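Local coordinates for protein endonuclease 2 (Arabidopsis thaliana, PDB 4CXP) that cleaves RNA and single-stranded DNA, and double-stranded DNA less well, as a metal-dependent endonuclease of the nuclease type I family, at residues A[60-65]-A[71-76]. Numbering follows the deposited sequence.
Sequences INTPDA and NRDCKD
Pro63 packs against the Arg72–Asp73 ion pair, where the short strand 60-62 of the S1/P1 nuclease fold meets the end of the one-turn helix 70-73. Pro63 CG sits over one face of the Arg72 guanidinium, 3.9 Å above its plane and offset toward the rim. Pro63 CD comes 3.4 Å from Asp73 OD1. Deeper in, Ile60 CG2 lies 4.0 Å from Asp73 CB; chi1 of -64° puts CG2 anti to the backbone N, and this is the branch that meets Asp73.

No direct hydrogen bond joins the segments; three waters do. One lies 2.7 Å from both Asn61 O and Asp73 O and accepts from Lys75 NZ. A second links Asn61 N to Lys75 O. The third donates to Lys75 O and takes a weak bond from Asn61 ND2.

Arg72 grips Asp73 side-on. Its NE meets Asp73 OD1 at 2.8 Å with a nearly straight N-H (173°), and its NH2 reaches the syn lone pair of OD2. An alanine here would remove both bonds and is likely to leave the Asp73 carboxylate without its charged mate and Pro63 without the guanidinium it packs on. Ser67 also binds Arg72 NH2, and Gln69 N binds Asp73 OD2. Strand 60-62 pairs in parallel with strand 131-133, which follows directly on the zinc ligand His130. Ile60, Asn61, Asn71 and Arg72 lie in segments that probably bind substrate, as in related nucleases. At the end of the strand, Thr62 OG1 (2.9 Å) and Ala65 N (2.8 Å) reach Pro63 O from opposite faces of its carbonyl plane.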
ATOM      1  N   ILE A  60       3.567  -2.723  -9.938  1.00  9.47           N
ATOM      2  CA  ILE A  60       3.286  -3.616 -11.060  1.00  9.94           C
ATOM      3  C   ILE A  60       2.931  -2.727 -12.241  1.00 10.03           C
ATOM      4  O   ILE A  60       2.076  -1.853 -12.117  1.00 11.06           O
ATOM      5  CB  ILE A  60       2.108  -4.562 -10.783  1.00 10.73           C
ATOM      6  CG1 ILE A  60       2.440  -5.507  -9.644  1.00 12.99           C
ATOM      7  CG2 ILE A  60       1.756  -5.343 -12.023  1.00 15.81           C
ATOM      8  CD1 ILE A  60       1.262  -6.195  -9.010  1.00 11.30           C
ATOM      9  N   ASN A  61       3.564  -2.986 -13.385  1.00 11.15           N
ATOM     10  CA  ASN A  61       3.208  -2.368 -14.656  1.00 12.19           C
ATOM     11  C   ASN A  61       2.278  -3.282 -15.437  1.00 12.41           C
ATOM     12  O   ASN A  61       2.597  -4.449 -15.652  1.00 14.79           O
ATOM     13  CB  ASN A  61       4.458  -2.162 -15.515  1.00 14.88           C
ATOM     14  CG  ASN A  61       5.298  -0.994 -15.079  1.00 16.50           C
ATOM     15  OD1 ASN A  61       4.783   0.012 -14.611  1.00 18.92           O
ATOM     16  ND2 ASN A  61       6.604  -1.112 -15.257  1.00 21.27           N
ATOM     17  N   THR A  62       1.155  -2.750 -15.898  1.00 13.74           N
ATOM     18  CA  THR A  62       0.183  -3.505 -16.677  1.00 15.43           C
ATOM     19  C   THR A  62       0.016  -2.879 -18.064  1.00 14.30           C
ATOM     20  O   THR A  62       0.384  -1.722 -18.307  1.00 14.77           O
ATOM     21  CB  THR A  62      -1.219  -3.460 -16.043  1.00 17.89           C
ATOM     22  OG1 THR A  62      -1.746  -2.125 -16.124  1.00 18.65           O
ATOM     23  CG2 THR A  62      -1.197  -3.911 -14.623  1.00 19.14           C
ATOM     24  N   PRO A  63      -0.603  -3.630 -18.983  1.00 15.72           N
ATOM     25  CA  PRO A  63      -1.061  -3.052 -20.257  1.00 15.99           C
ATOM     26  C   PRO A  63      -2.132  -1.977 -20.014  1.00 14.29           C
ATOM     27  O   PRO A  63      -2.641  -1.855 -18.901  1.00 15.72           O
ATOM     28  CB  PRO A  63      -1.624  -4.257 -21.014  1.00 19.47           C
ATOM     29  CG  PRO A  63      -1.020  -5.460 -20.345  1.00 21.83           C
ATOM     30  CD  PRO A  63      -0.875  -5.074 -18.904  1.00 18.11           C
ATOM     31  N   ASP A  64      -2.510  -1.257 -21.064  1.00 16.93           N
ATOM     32  CA  ASP A  64      -3.583  -0.260 -20.975  1.00 18.04           C
ATOM     33  C   ASP A  64      -4.935  -0.975 -20.965  1.00 17.89           C
ATOM     34  O   ASP A  64      -5.619  -1.086 -22.000  1.00 22.78           O
ATOM     35  CB  ASP A  64      -3.569   0.700 -22.176  1.00 19.30           C
ATOM     36  CG  ASP A  64      -2.436   1.715 -22.155  1.00 20.64           C
ATOM     37  OD1 ASP A  64      -1.470   1.614 -21.366  1.00 17.71           O
ATOM     38  OD2 ASP A  64      -2.521   2.644 -22.993  1.00 27.12           O
ATOM     39  N   ALA A  65      -5.293  -1.518 -19.806  1.00 16.63           N
ATOM     40  CA  ALA A  65      -6.559  -2.200 -19.620  1.00 15.75           C
ATOM     41  C   ALA A  65      -6.812  -2.284 -18.121  1.00 15.39           C
ATOM     42  O   ALA A  65      -6.063  -1.744 -17.333  1.00 23.60           O
ATOM     43  CB  ALA A  65      -6.563  -3.569 -20.295  1.00 17.28           C
ATOM     44  N   ASN A  71       1.322 -14.007 -14.052  1.00 16.27           N
ATOM     45  CA  ASN A  71       2.277 -14.516 -15.029  1.00 18.28           C
ATOM     46  C   ASN A  71       2.554 -13.519 -16.147  1.00 19.33           C
ATOM     47  O   ASN A  71       3.687 -13.426 -16.622  1.00 22.92           O
ATOM     48  CB  ASN A  71       1.858 -15.888 -15.566  1.00 22.28           C
ATOM     49  CG  ASN A  71       1.967 -16.975 -14.515  1.00 23.30           C
ATOM     50  OD1 ASN A  71       2.828 -16.929 -13.632  1.00 26.85           O
ATOM     51  ND2 ASN A  71       1.113 -17.981 -14.624  1.00 27.99           N
ATOM     52  N   ARG A  72       1.548 -12.747 -16.541  1.00 17.14           N
ATOM     53  CA  ARG A  72       1.717 -11.777 -17.615  1.00 18.07           C
ATOM     54  C   ARG A  72       2.480 -10.538 -17.118  1.00 16.07           C
ATOM     55  O   ARG A  72       3.331 -10.008 -17.825  1.00 18.80           O
ATOM     56  CB  ARG A  72       0.336 -11.305 -18.087  1.00 19.47           C
ATOM     57  CG  ARG A  72       0.359 -10.511 -19.383  1.00 21.48           C
ATOM     58  CD  ARG A  72      -1.027  -9.998 -19.734  1.00 21.98           C
ATOM     59  NE  ARG A  72      -1.509  -9.076 -18.717  1.00 18.54           N
ATOM     60  CZ  ARG A  72      -2.782  -8.741 -18.515  1.00 18.70           C
ATOM     61  NH1 ARG A  72      -3.767  -9.223 -19.265  1.00 22.26           N
ATOM     62  NH2 ARG A  72      -3.072  -7.909 -17.525  1.00 17.64           N
ATOM     63  N   ASP A  73       2.154 -10.062 -15.922  1.00 14.65           N
ATOM     64  CA  ASP A  73       2.542  -8.719 -15.485  1.00 13.68           C
ATOM     65  C   ASP A  73       3.615  -8.672 -14.418  1.00 13.86           C
ATOM     66  O   ASP A  73       4.257  -7.621 -14.252  1.00 14.63           O
ATOM     67  CB  ASP A  73       1.312  -7.954 -14.975  1.00 14.41           C
ATOM     68  CG  ASP A  73       0.195  -7.866 -15.987  1.00 14.18           C
ATOM     69  OD1 ASP A  73       0.471  -7.742 -17.192  1.00 17.02           O
ATOM     70  OD2 ASP A  73      -0.973  -7.898 -15.577  1.00 14.48           O
ATOM     71  N   CYS A  74       3.792  -9.745 -13.644  1.00 13.36           N
ATOM     72  CA  CYS A  74       4.746  -9.669 -12.559  0.70 13.94           C
ATOM     73  C   CYS A  74       6.153  -9.972 -13.075  1.00 14.62           C
ATOM     74  O   CYS A  74       6.618 -11.115 -13.084  1.00 17.01           O
ATOM     75  CB  CYS A  74       4.366 -10.542 -11.383  0.70 14.31           C
ATOM     76  SG  CYS A  74       5.412 -10.099  -9.979  0.70 14.16           S
ATOM     77  N   LYS A  75       6.793  -8.899 -13.529  1.00 14.83           N
ATOM     78  CA  LYS A  75       8.127  -8.944 -14.090  0.50 15.82           C
ATOM     79  C   LYS A  75       8.676  -7.526 -14.089  1.00 15.45           C
ATOM     80  O   LYS A  75       7.915  -6.556 -14.082  1.00 16.55           O
ATOM     81  CB  LYS A  75       8.104  -9.513 -15.514  0.50 18.93           C
ATOM     82  CG  LYS A  75       7.366  -8.640 -16.519  0.50 21.20           C
ATOM     83  CD  LYS A  75       6.859  -9.432 -17.713  0.50 23.24           C
ATOM     84  CE  LYS A  75       6.293  -8.521 -18.796  0.50 25.65           C
ATOM     85  NZ  LYS A  75       5.113  -7.718 -18.360  0.50 21.52           N
ATOM     86  N   ASP A  76       9.994  -7.407 -14.072  1.00 15.44           N
ATOM     87  CA  ASP A  76      10.598  -6.087 -14.152  1.00 17.51           C
ATOM     88  C   ASP A  76      10.816  -5.707 -15.614  1.00 20.46           C
ATOM     89  O   ASP A  76      10.401  -6.442 -16.518  1.00 20.01           O
ATOM     90  CB  ASP A  76      11.858  -5.972 -13.270  1.00 18.88           C
ATOM     91  CG  ASP A  76      12.997  -6.836 -13.736  1.00 22.27           C
ATOM     92  OD1 ASP A  76      12.936  -7.335 -14.867  1.00 24.57           O
ATOM     93  OD2 ASP A  76      13.962  -7.000 -12.962  1.00 25.40           O
TER
HETATM   94  O   HOH W   1       5.769  -4.784 -13.063  1.00 15.87           O
HETATM   95  O   HOH W   2       4.914  -5.794 -16.184  1.00 18.07           O
HETATM   96  O   HOH W   3       7.505  -4.243 -16.081  1.00 27.40           O